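Side-chain contacts in Es1 family protein (Ehrlichia chaffeensis, PDB 3L3B), which probably takes part in isoprenoid biosynthesis through an amidotransferase-like domain of the DJ-1/PfpI family: residues V28-C33 and D37-R42; F108-I113 and S233-Y238; K68-H73 and V79-N84; G184-D187 and V192-D195. All coordinates share one frame; numbering follows the deposited sequence.

Along the chain, contact 1 closes first, contact 3 follows, and contact 4 falls between the two widely separated halves of contact 2. Contacts 1 and 2 meet on the central sheet, where strands 24-29 and 110-113 are neighbours and Ile29 N lies 3.1 Å from Val112 O; their centres are 18 Å apart, on opposite sides of the chain's centre. Contact 3, a peripheral hairpin, reaches contact 1 through Asp37, and both touch the second subunit. Contact 4 stands apart on a small parallel sheet, its nearest atoms about 15 Å from those of contact 1. Contacts 1 to 3 thus run from the central sheet to the dimer interface, while contact 4 packs a separate small beta-alpha-beta unit.

Contact 1: V28-C33 and D37-R42; sequences VILAGC and DGSEIR
A water links Asp37 OD1 to Cys33 N; OD1 also pairs with Arg91 of the second subunit, and OD2 is held by Val71 N. At Gly38 the two backbones come very close, 3.7 Å from its CA to Gly32 CA; neither residue has a side chain, which permits this approach. Gly38 CA also makes a C-H...O contact of 3.3 Å to Ala31 O. With Ser39 OG beside its own backbone N (chi1 -69°), the hydroxyl accepts from Ala31 N at 2.9 Å, while its backbone N gives a weak bond to Gly32 O. A second water donates to Ile29 O and lies very close to Ser39 OG, a doubtful link. Glu40 caps the following helix, its OE2 accepting from Glu43 N and, weakly, from Arg42 N. Ile41 then lays the end of its longer branch against the thiol, CD1 lying 3.9 Å from Cys33 SG. The whole forms the turn from strand 24-29 into helix 41-53, the first step of a beta-alpha-beta unit, with helix 117-123 packing on Ala31, helix 85-92 on Leu30 and Cys33, and Cys33 and Ile41 meeting their counterparts in the second subunit.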
loop_
_atom_site.group_PDB
_atom_site.type_symbol
_atom_site.label_atom_id
_atom_site.label_comp_id
_atom_site.label_asym_id
_atom_site.label_seq_id
_atom_site.Cartn_x
_atom_site.Cartn_y
_atom_site.Cartn_z
ATOM N N VAL B 28 -4.292 -13.781 4.251
ATOM C CA VAL B 28 -4.809 -12.419 4.057
ATOM C C VAL B 28 -5.659 -12.474 2.822
ATOM O O VAL B 28 -5.170 -12.927 1.776
ATOM C CB VAL B 28 -3.674 -11.373 3.884
ATOM C CG1 VAL B 28 -4.246 -9.932 3.582
ATOM C CG2 VAL B 28 -2.756 -11.390 5.119
ATOM N N ILE B 29 -6.920 -12.037 2.918
ATOM C CA ILE B 29 -7.815 -12.073 1.791
ATOM C C ILE B 29 -7.959 -10.660 1.230
ATOM O O ILE B 29 -8.273 -9.713 1.940
ATOM C CB ILE B 29 -9.187 -12.670 2.131
ATOM C CG1 ILE B 29 -9.022 -14.153 2.483
ATOM C CG2 ILE B 29 -10.113 -12.504 0.946
ATOM C CD1 ILE B 29 -10.249 -14.857 3.099
ATOM N N LEU B 30 -7.767 -10.566 -0.073
ATOM C CA LEU B 30 -7.822 -9.328 -0.785
ATOM C C LEU B 30 -8.935 -9.327 -1.840
ATOM O O LEU B 30 -9.392 -10.391 -2.340
ATOM C CB LEU B 30 -6.460 -9.138 -1.463
ATOM C CG LEU B 30 -5.207 -9.070 -0.594
ATOM C CD1 LEU B 30 -3.967 -8.889 -1.470
ATOM C CD2 LEU B 30 -5.332 -7.871 0.361
ATOM N N ALA B 31 -9.392 -8.117 -2.158
ATOM C CA ALA B 31 -10.528 -7.947 -3.039
ATOM C C ALA B 31 -10.221 -7.077 -4.243
ATOM O O ALA B 31 -11.158 -6.679 -4.899
ATOM C CB ALA B 31 -11.726 -7.338 -2.278
ATOM N N GLY B 32 -8.938 -6.775 -4.513
ATOM C CA GLY B 32 -8.550 -5.914 -5.608
ATOM C C GLY B 32 -7.488 -4.953 -5.064
ATOM O O GLY B 32 -6.888 -5.191 -4.038
ATOM N N CYS B 33 -7.220 -3.879 -5.767
ATOM C CA CYS B 33 -6.150 -2.970 -5.333
ATOM C C CYS B 33 -6.619 -1.535 -5.417
ATOM O O CYS B 33 -6.348 -0.828 -6.395
ATOM C CB CYS B 33 -4.938 -3.222 -6.204
ATOM S SG CYS B 33 -3.526 -2.215 -5.814
ATOM N N ASP B 37 -12.754 0.109 -5.264
ATOM C CA ASP B 37 -13.188 -1.059 -6.047
ATOM C C ASP B 37 -12.525 -2.358 -5.694
ATOM O O ASP B 37 -12.775 -3.377 -6.370
ATOM C CB ASP B 37 -13.021 -0.818 -7.561
ATOM C CG ASP B 37 -11.562 -0.600 -7.994
ATOM O OD1 ASP B 37 -10.603 -0.878 -7.232
ATOM O OD2 ASP B 37 -11.377 -0.124 -9.158
ATOM N N GLY B 38 -11.790 -2.344 -4.577
ATOM C CA GLY B 38 -10.905 -3.422 -4.205
ATOM C C GLY B 38 -10.680 -3.364 -2.696
ATOM O O GLY B 38 -11.523 -2.839 -1.944
ATOM N N SER B 39 -9.499 -3.820 -2.297
ATOM C CA SER B 39 -8.998 -3.627 -0.941
ATOM C C SER B 39 -8.377 -2.270 -0.733
ATOM O O SER B 39 -7.666 -1.751 -1.607
ATOM C CB SER B 39 -7.931 -4.673 -0.614
ATOM O OG SER B 39 -8.483 -5.953 -0.504
ATOM N N GLU B 40 -8.592 -1.726 0.460
ATOM C CA GLU B 40 -7.935 -0.494 0.913
ATOM C C GLU B 40 -6.434 -0.808 1.016
ATOM O O GLU B 40 -5.984 -1.692 1.735
ATOM C CB GLU B 40 -8.515 -0.084 2.265
ATOM C CG GLU B 40 -8.622 1.417 2.536
ATOM C CD GLU B 40 -7.334 2.109 2.401
ATOM O OE1 GLU B 40 -7.337 3.250 1.833
ATOM O OE2 GLU B 40 -6.315 1.498 2.845
ATOM N N ILE B 41 -5.676 -0.134 0.202
ATOM C CA ILE B 41 -4.240 -0.423 0.008
ATOM C C ILE B 41 -3.461 -0.132 1.283
ATOM O O ILE B 41 -2.584 -0.909 1.628
ATOM C CB ILE B 41 -3.691 0.374 -1.163
ATOM C CG1 ILE B 41 -4.290 -0.075 -2.503
ATOM C CG2 ILE B 41 -2.146 0.357 -1.194
ATOM C CD1 ILE B 41 -4.022 0.985 -3.633
ATOM N N ARG B 42 -3.785 0.949 1.999
ATOM C CA ARG B 42 -3.045 1.266 3.210
ATOM C C ARG B 42 -3.320 0.242 4.295
ATOM O O ARG B 42 -2.392 -0.246 4.923
ATOM C CB ARG B 42 -3.337 2.677 3.688
ATOM C CG ARG B 42 -2.906 3.685 2.670
ATOM C CD ARG B 42 -3.721 4.929 2.810
ATOM N NE ARG B 42 -3.400 5.864 1.751
ATOM C CZ ARG B 42 -3.341 7.178 1.912
ATOM N NH1 ARG B 42 -3.601 7.730 3.086
ATOM N NH2 ARG B 42 -3.057 7.927 0.872
HETATM O O HOH W 1 -9.233 -7.046 1.661
HETATM O O HOH W 2 -8.698 -2.920 -7.868
#

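Contact 2: F108-I113 and S233-Y238; sequences FDMLVI and SSMVNY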
loop_
_atom_site.group_PDB
_atom_site.type_symbol
_atom_site.label_atom_id
_atom_site.label_comp_id
_atom_site.label_asym_id
_atom_site.label_seq_id
_atom_site.Cartn_x
_atom_site.Cartn_y
_atom_site.Cartn_z
ATOM N N PHE B 108 -2.578 -22.517 8.182
ATOM C CA PHE B 108 -2.581 -21.214 8.839
ATOM C C PHE B 108 -3.104 -21.282 10.272
ATOM O O PHE B 108 -3.869 -22.171 10.613
ATOM C CB PHE B 108 -3.408 -20.188 8.020
ATOM C CG PHE B 108 -2.966 -20.057 6.608
ATOM C CD1 PHE B 108 -1.884 -19.280 6.290
ATOM C CD2 PHE B 108 -3.602 -20.771 5.601
ATOM C CE1 PHE B 108 -1.446 -19.168 4.976
ATOM C CE2 PHE B 108 -3.180 -20.706 4.313
ATOM C CZ PHE B 108 -2.086 -19.888 3.980
ATOM N N ASP B 109 -2.672 -20.307 11.074
ATOM C CA ASP B 109 -3.154 -20.072 12.431
ATOM C C ASP B 109 -4.272 -19.025 12.555
ATOM O O ASP B 109 -4.994 -19.012 13.559
ATOM C CB ASP B 109 -1.992 -19.582 13.286
ATOM C CG ASP B 109 -0.856 -20.524 13.276
ATOM O OD1 ASP B 109 -0.960 -21.565 13.919
ATOM O OD2 ASP B 109 0.135 -20.241 12.609
ATOM N N MET B 110 -4.393 -18.148 11.551
ATOM C CA MET B 110 -5.285 -17.001 11.599
ATOM C C MET B 110 -5.542 -16.470 10.171
ATOM O O MET B 110 -4.847 -16.850 9.233
ATOM C CB MET B 110 -4.677 -15.886 12.467
ATOM C CG MET B 110 -3.268 -15.337 11.992
ATOM S SD MET B 110 -2.565 -13.974 13.022
ATOM C CE MET B 110 -3.285 -12.557 12.219
ATOM N N LEU B 111 -6.499 -15.551 10.072
ATOM C CA LEU B 111 -6.943 -14.920 8.851
ATOM C C LEU B 111 -7.100 -13.455 9.138
ATOM O O LEU B 111 -7.622 -13.091 10.183
ATOM C CB LEU B 111 -8.302 -15.506 8.442
ATOM C CG LEU B 111 -9.017 -14.857 7.268
ATOM C CD1 LEU B 111 -8.155 -15.071 5.991
ATOM C CD2 LEU B 111 -10.399 -15.365 7.096
ATOM N N VAL B 112 -6.604 -12.596 8.229
ATOM C CA VAL B 112 -6.890 -11.163 8.291
ATOM C C VAL B 112 -7.526 -10.722 6.965
ATOM O O VAL B 112 -7.110 -11.159 5.874
ATOM C CB VAL B 112 -5.652 -10.325 8.665
ATOM C CG1 VAL B 112 -6.053 -8.870 8.932
ATOM C CG2 VAL B 112 -4.983 -10.914 9.895
ATOM N N ILE B 113 -8.582 -9.915 7.084
ATOM C CA ILE B 113 -9.284 -9.341 5.972
ATOM C C ILE B 113 -9.213 -7.806 6.042
ATOM O O ILE B 113 -10.003 -7.170 6.741
ATOM C CB ILE B 113 -10.760 -9.751 5.975
ATOM C CG1 ILE B 113 -10.884 -11.259 6.228
ATOM C CG2 ILE B 113 -11.370 -9.375 4.648
ATOM C CD1 ILE B 113 -12.297 -11.752 6.592
ATOM N N SER B 233 -1.559 -7.329 17.132
ATOM C CA SER B 233 -1.070 -7.660 18.477
ATOM C C SER B 233 -2.040 -8.563 19.226
ATOM O O SER B 233 -1.648 -9.599 19.737
ATOM C CB SER B 233 -0.824 -6.404 19.338
ATOM O OG SER B 233 0.155 -5.567 18.742
ATOM N N SER B 234 -3.303 -8.155 19.300
ATOM C CA SER B 234 -4.299 -8.886 20.075
ATOM C C SER B 234 -4.494 -10.283 19.525
ATOM O O SER B 234 -4.679 -11.231 20.271
ATOM C CB SER B 234 -5.636 -8.149 20.061
ATOM O OG SER B 234 -5.486 -6.864 20.634
ATOM N N MET B 235 -4.485 -10.415 18.211
ATOM C CA MET B 235 -4.588 -11.735 17.594
ATOM C C MET B 235 -3.378 -12.604 17.959
ATOM O O MET B 235 -3.512 -13.760 18.349
ATOM C CB MET B 235 -4.711 -11.626 16.061
ATOM C CG MET B 235 -6.001 -10.996 15.595
ATOM S SD MET B 235 -5.979 -10.734 13.806
ATOM C CE MET B 235 -6.408 -12.478 13.406
ATOM N N VAL B 236 -2.196 -12.037 17.817
ATOM C CA VAL B 236 -0.970 -12.752 18.156
ATOM C C VAL B 236 -0.906 -13.137 19.662
ATOM O O VAL B 236 -0.488 -14.248 20.004
ATOM C CB VAL B 236 0.294 -11.941 17.744
ATOM C CG1 VAL B 236 1.573 -12.656 18.208
ATOM C CG2 VAL B 236 0.335 -11.691 16.228
ATOM N N ASN B 237 -1.326 -12.239 20.556
ATOM C CA ASN B 237 -1.282 -12.519 21.985
ATOM C C ASN B 237 -2.281 -13.617 22.305
ATOM O O ASN B 237 -2.060 -14.437 23.205
ATOM C CB ASN B 237 -1.668 -11.304 22.828
ATOM C CG ASN B 237 -0.716 -10.142 22.681
ATOM O OD1 ASN B 237 -1.037 -9.037 23.118
ATOM N ND2 ASN B 237 0.438 -10.361 22.046
ATOM N N TYR B 238 -3.395 -13.612 21.589
ATOM C CA TYR B 238 -4.373 -14.664 21.755
ATOM C C TYR B 238 -3.773 -16.040 21.436
ATOM O O TYR B 238 -4.087 -17.003 22.119
ATOM C CB TYR B 238 -5.633 -14.421 20.917
ATOM C CG TYR B 238 -6.616 -15.522 21.127
ATOM C CD1 TYR B 238 -7.566 -15.435 22.145
ATOM C CD2 TYR B 238 -6.535 -16.700 20.387
ATOM C CE1 TYR B 238 -8.448 -16.475 22.389
ATOM C CE2 TYR B 238 -7.415 -17.745 20.620
ATOM C CZ TYR B 238 -8.366 -17.628 21.623
ATOM O OH TYR B 238 -9.254 -18.651 21.852
#
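Met235 lays its thioether end over the side chain of Met110, with the two methyl groups pressed together at 3.3 Å between Met235 CE and Met110 CE, tighter than ordinary van der Waals contact. The sulfur takes part as well: Met235 SD is 3.6 Å from Met110 CE. Both side chains leave their backbones toward the opposite segment, and the bend at chi3 turns each methyl along its own segment, toward the other methionine, so that the chains meet aslant. Met110 CG stands between its own backbone N and carbonyl carbon (chi1 59°), a crowded rotamer that directs the side chain toward the helix, where its methyl makes the contact. On the strand, Val112 adds one branch, its CG2 lying 4.0 Å from Met235 SD. The Met235 methyl also reaches the backbone, where its CE is 3.5 Å from Leu111 O. No hydrogen bond crosses here; the packing is apolar, and the two methionines together fill the distance between axes 10.5 Å apart. Strand 110-113 and helix 221-238 run nearly antiparallel, at 171°. Helix 41-53 packs beside the same strand face, with Leu51 on Met110 and Val47 on Val112, while Leu111 turns away from helix 221-238 toward helix 138-149.

Contact 3: K68-H73 and V79-N84; sequences KQVVDH and VGEVRN
This is a valine-centred contact at the edge of the fold, where the small antiparallel pair of strands 70-72 and 77-79 runs on into the loop leading to helix 85-92. One direct backbone bond ties it, from Val79 N to Val70 O at 2.9 Å, and a water accepting from Val70 N and donating to Val79 O continues the link. Around this bond Val70 is wrapped by the second segment. Its CG1, anti to the backbone N (chi1 172°), meets Val79 CG2 at 3.8 Å and also Glu81 CG. The other branch fits against the loop, with Val70 CG2 3.3 Å from Glu81 O and 3.6 Å from Arg83 CG. Arg83 runs extended alongside, bringing one face of its guanidinium over Val70 CG1. That group is held by Glu81: NE and NH2 approach side-on and both bond to the one oxygen, with NE to OE1 the shorter at 2.7 Å. OE1 lies in the guanidinium plane, yet it is met from above the carboxylate plane, both nitrogens coming from the same face. Glu88 of the second subunit also pairs with Arg83 NH2, and Arg83 and Arg91 of that subunit bring like charges close to NH1. The two carboxylates probably offset this positive charge at the dimer interface, while the double grip of Glu81 probably helps fix the guanidinium's rotation.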
loop_
_atom_site.group_PDB
_atom_site.type_symbol
_atom_site.label_atom_id
_atom_site.label_comp_id
_atom_site.label_asym_id
_atom_site.label_seq_id
_atom_site.Cartn_x
_atom_site.Cartn_y
_atom_site.Cartn_z
ATOM N N LYS B 68 -16.753 -6.219 -9.342
ATOM C CA LYS B 68 -18.114 -5.712 -9.713
ATOM C C LYS B 68 -18.003 -4.394 -10.497
ATOM O O LYS B 68 -18.728 -4.179 -11.451
ATOM C CB LYS B 68 -19.042 -5.546 -8.467
ATOM N N GLN B 69 -17.099 -3.516 -10.100
ATOM C CA GLN B 69 -16.838 -2.250 -10.830
ATOM C C GLN B 69 -15.330 -1.993 -10.936
ATOM O O GLN B 69 -14.548 -2.516 -10.144
ATOM C CB GLN B 69 -17.382 -1.030 -10.053
ATOM C CG GLN B 69 -18.878 -0.959 -9.853
ATOM C CD GLN B 69 -19.265 0.242 -8.994
ATOM O OE1 GLN B 69 -18.660 0.506 -7.948
ATOM N NE2 GLN B 69 -20.300 0.951 -9.419
ATOM N N VAL B 70 -14.945 -1.139 -11.879
ATOM C CA VAL B 70 -13.648 -0.491 -11.830
ATOM C C VAL B 70 -13.902 0.987 -11.611
ATOM O O VAL B 70 -14.749 1.569 -12.260
ATOM C CB VAL B 70 -12.843 -0.727 -13.163
ATOM C CG1 VAL B 70 -11.565 0.121 -13.205
ATOM C CG2 VAL B 70 -12.555 -2.238 -13.290
ATOM N N VAL B 71 -13.177 1.600 -10.693
ATOM C CA VAL B 71 -13.357 3.005 -10.434
ATOM C C VAL B 71 -12.046 3.802 -10.672
ATOM O O VAL B 71 -10.945 3.412 -10.210
ATOM C CB VAL B 71 -13.836 3.195 -8.975
ATOM C CG1 VAL B 71 -13.674 4.625 -8.522
ATOM C CG2 VAL B 71 -15.277 2.682 -8.761
ATOM N N ASP B 72 -12.188 4.900 -11.413
ATOM C CA ASP B 72 -11.175 5.915 -11.533
ATOM C C ASP B 72 -11.104 6.655 -10.183
ATOM O O ASP B 72 -12.012 7.380 -9.824
ATOM C CB ASP B 72 -11.540 6.825 -12.737
ATOM C CG ASP B 72 -10.627 7.998 -12.907
ATOM O OD1 ASP B 72 -9.991 8.441 -11.902
ATOM O OD2 ASP B 72 -10.549 8.492 -14.052
ATOM N N HIS B 73 -10.033 6.458 -9.440
ATOM C CA HIS B 73 -9.948 7.007 -8.079
ATOM C C HIS B 73 -9.600 8.524 -8.034
ATOM O O HIS B 73 -9.620 9.148 -6.974
ATOM C CB HIS B 73 -8.896 6.239 -7.236
ATOM C CG HIS B 73 -9.337 4.884 -6.795
ATOM N ND1 HIS B 73 -9.736 3.908 -7.690
ATOM C CD2 HIS B 73 -9.550 4.377 -5.560
ATOM C CE1 HIS B 73 -10.076 2.828 -7.014
ATOM N NE2 HIS B 73 -9.971 3.081 -5.719
ATOM N N VAL B 79 -16.009 3.330 -14.159
ATOM C CA VAL B 79 -15.720 3.416 -15.580
ATOM C C VAL B 79 -16.039 2.126 -16.277
ATOM O O VAL B 79 -16.159 1.070 -15.643
ATOM C CB VAL B 79 -14.267 3.762 -15.871
ATOM C CG1 VAL B 79 -13.974 5.149 -15.408
ATOM C CG2 VAL B 79 -13.316 2.742 -15.251
ATOM N N GLY B 80 -16.196 2.232 -17.594
ATOM C CA GLY B 80 -16.422 1.073 -18.429
ATOM C C GLY B 80 -15.073 0.498 -18.804
ATOM O O GLY B 80 -14.565 0.792 -19.875
ATOM N N GLU B 81 -14.534 -0.308 -17.893
ATOM C CA GLU B 81 -13.318 -1.103 -18.040
ATOM C C GLU B 81 -13.494 -2.294 -17.060
ATOM O O GLU B 81 -14.283 -2.176 -16.103
ATOM C CB GLU B 81 -12.064 -0.234 -17.700
ATOM C CG GLU B 81 -11.063 -0.881 -16.811
ATOM C CD GLU B 81 -9.720 -0.141 -16.666
ATOM O OE1 GLU B 81 -8.740 -0.866 -16.398
ATOM O OE2 GLU B 81 -9.634 1.114 -16.804
ATOM N N VAL B 82 -12.876 -3.449 -17.333
ATOM C CA VAL B 82 -13.049 -4.648 -16.463
ATOM C C VAL B 82 -11.690 -5.080 -15.899
ATOM O O VAL B 82 -10.685 -5.069 -16.612
ATOM C CB VAL B 82 -13.760 -5.862 -17.144
ATOM C CG1 VAL B 82 -13.340 -7.162 -16.452
ATOM C CG2 VAL B 82 -15.318 -5.757 -17.019
ATOM N N ARG B 83 -11.665 -5.394 -14.609
ATOM C CA ARG B 83 -10.456 -5.889 -13.919
ATOM C C ARG B 83 -10.749 -7.118 -13.087
ATOM O O ARG B 83 -11.803 -7.250 -12.508
ATOM C CB ARG B 83 -9.819 -4.808 -13.035
ATOM C CG ARG B 83 -9.299 -3.644 -13.868
ATOM C CD ARG B 83 -8.544 -2.610 -13.018
ATOM N NE ARG B 83 -8.183 -1.474 -13.878
ATOM C CZ ARG B 83 -7.402 -0.464 -13.540
ATOM N NH1 ARG B 83 -6.864 -0.361 -12.336
ATOM N NH2 ARG B 83 -7.174 0.492 -14.420
ATOM N N ASN B 84 -9.796 -8.035 -13.085
ATOM C CA ASN B 84 -9.847 -9.262 -12.334
ATOM C C ASN B 84 -9.269 -9.036 -10.930
ATOM O O ASN B 84 -8.149 -8.502 -10.760
ATOM C CB ASN B 84 -9.131 -10.363 -13.139
ATOM C CG ASN B 84 -9.039 -11.664 -12.410
ATOM O OD1 ASN B 84 -8.381 -11.749 -11.364
ATOM N ND2 ASN B 84 -9.717 -12.719 -12.948
HETATM O O HOH W 3 -17.158 -0.427 -13.524
#

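Contact 4: G184-D187 and V192-D195; sequences GLID and VHVD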
loop_
_atom_site.group_PDB
_atom_site.type_symbol
_atom_site.label_atom_id
_atom_site.label_comp_id
_atom_site.label_asym_id
_atom_site.label_seq_id
_atom_site.Cartn_x
_atom_site.Cartn_y
_atom_site.Cartn_z
ATOM N N GLY B 184 -27.151 1.284 12.832
ATOM C CA GLY B 184 -27.489 -0.048 13.391
ATOM C C GLY B 184 -27.221 -1.181 12.406
ATOM O O GLY B 184 -27.932 -2.188 12.414
ATOM N N LEU B 185 -26.189 -1.011 11.576
ATOM C CA LEU B 185 -25.817 -2.008 10.575
ATOM C C LEU B 185 -25.442 -3.372 11.201
ATOM O O LEU B 185 -25.919 -4.405 10.743
ATOM C CB LEU B 185 -24.671 -1.511 9.714
ATOM C CG LEU B 185 -24.160 -2.417 8.594
ATOM C CD1 LEU B 185 -25.301 -2.848 7.682
ATOM C CD2 LEU B 185 -23.027 -1.731 7.813
ATOM N N ILE B 186 -24.600 -3.359 12.230
ATOM C CA ILE B 186 -24.075 -4.608 12.780
ATOM C C ILE B 186 -25.259 -5.349 13.437
ATOM O O ILE B 186 -25.442 -6.536 13.221
ATOM C CB ILE B 186 -22.890 -4.370 13.777
ATOM C CG1 ILE B 186 -21.655 -3.761 13.073
ATOM C CG2 ILE B 186 -22.527 -5.656 14.556
ATOM C CD1 ILE B 186 -21.105 -4.518 11.846
ATOM N N ASP B 187 -26.078 -4.628 14.188
ATOM C CA ASP B 187 -27.268 -5.215 14.808
ATOM C C ASP B 187 -28.148 -5.878 13.722
ATOM O O ASP B 187 -28.539 -7.043 13.862
ATOM C CB ASP B 187 -28.040 -4.176 15.647
ATOM C CG ASP B 187 -29.358 -4.703 16.170
ATOM O OD1 ASP B 187 -30.389 -4.449 15.507
ATOM O OD2 ASP B 187 -29.367 -5.380 17.231
ATOM N N VAL B 192 -23.185 -7.718 17.295
ATOM C CA VAL B 192 -23.190 -6.726 18.354
ATOM C C VAL B 192 -22.085 -5.704 18.076
ATOM O O VAL B 192 -20.919 -6.075 17.831
ATOM C CB VAL B 192 -22.939 -7.400 19.734
ATOM C CG1 VAL B 192 -22.828 -6.363 20.869
ATOM C CG2 VAL B 192 -24.045 -8.390 20.019
ATOM N N HIS B 193 -22.431 -4.415 18.094
ATOM C CA HIS B 193 -21.418 -3.386 17.797
ATOM C C HIS B 193 -20.854 -2.769 19.073
ATOM O O HIS B 193 -21.564 -2.546 20.032
ATOM C CB HIS B 193 -21.986 -2.274 16.908
ATOM C CG HIS B 193 -21.020 -1.167 16.601
ATOM N ND1 HIS B 193 -20.000 -1.285 15.675
ATOM C CD2 HIS B 193 -20.955 0.092 17.076
ATOM C CE1 HIS B 193 -19.342 -0.142 15.607
ATOM N NE2 HIS B 193 -19.890 0.705 16.461
ATOM N N VAL B 194 -19.563 -2.482 19.053
ATOM C CA VAL B 194 -18.886 -1.827 20.151
ATOM C C VAL B 194 -18.279 -0.592 19.553
ATOM O O VAL B 194 -17.598 -0.695 18.542
ATOM C CB VAL B 194 -17.809 -2.748 20.760
ATOM C CG1 VAL B 194 -16.911 -1.977 21.741
ATOM C CG2 VAL B 194 -18.479 -3.969 21.440
ATOM N N ASP B 195 -18.554 0.574 20.127
ATOM C CA ASP B 195 -17.998 1.805 19.595
ATOM C C ASP B 195 -16.495 1.782 19.904
ATOM O O ASP B 195 -16.103 1.335 20.958
ATOM C CB ASP B 195 -18.669 3.060 20.210
ATOM C CG ASP B 195 -20.052 3.391 19.575
ATOM O OD1 ASP B 195 -20.432 2.795 18.533
ATOM O OD2 ASP B 195 -20.753 4.273 20.130
#
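Ile186 and His193 cross at about a right angle, meeting near the base of their side chains, with Ile186 CB 3.9 Å from His193 CB. Both start out toward the opposite segment, but they part further along, because the imidazole leads away from the helix. His193 CG is anti to the backbone N (chi1 178°), which carries the ring past the isoleucine, so that ND1 is the ring atom closest to it, 4.0 Å from Ile186 CG1. CG1 lies toward the histidine side chain, whereas the shorter branch drops onto the strand backbone, where Ile186 CG2 is 3.5 Å from both Val192 N and Val192 C. This methyl so rests on the main chain of Val192, whose own side chain points away. No hydrogen bond passes between the segments, and the contact is held by packing. It lies in a short beta-alpha-beta unit in which helix 185-189 connects strand 175-176 to strand 192-193, the two strands running parallel as a sheet of their own. Ile186 packs against both strands, on Val192 and His193 of one and Val176 of the other, and touches Ala162 of helix 160-168. The start of the helix, with Gly184 at the N-cap position, is held by Asp181, whose carboxylate oxygens accept from the backbone N of Leu185 and of Ile186. The side chain of His193 touches Asp181 as well, together with Thr177 and Ile178, and its NE2 lies 3.0 Å from Asp195 OD1, an oxygen placed at the ring edge and in its plane.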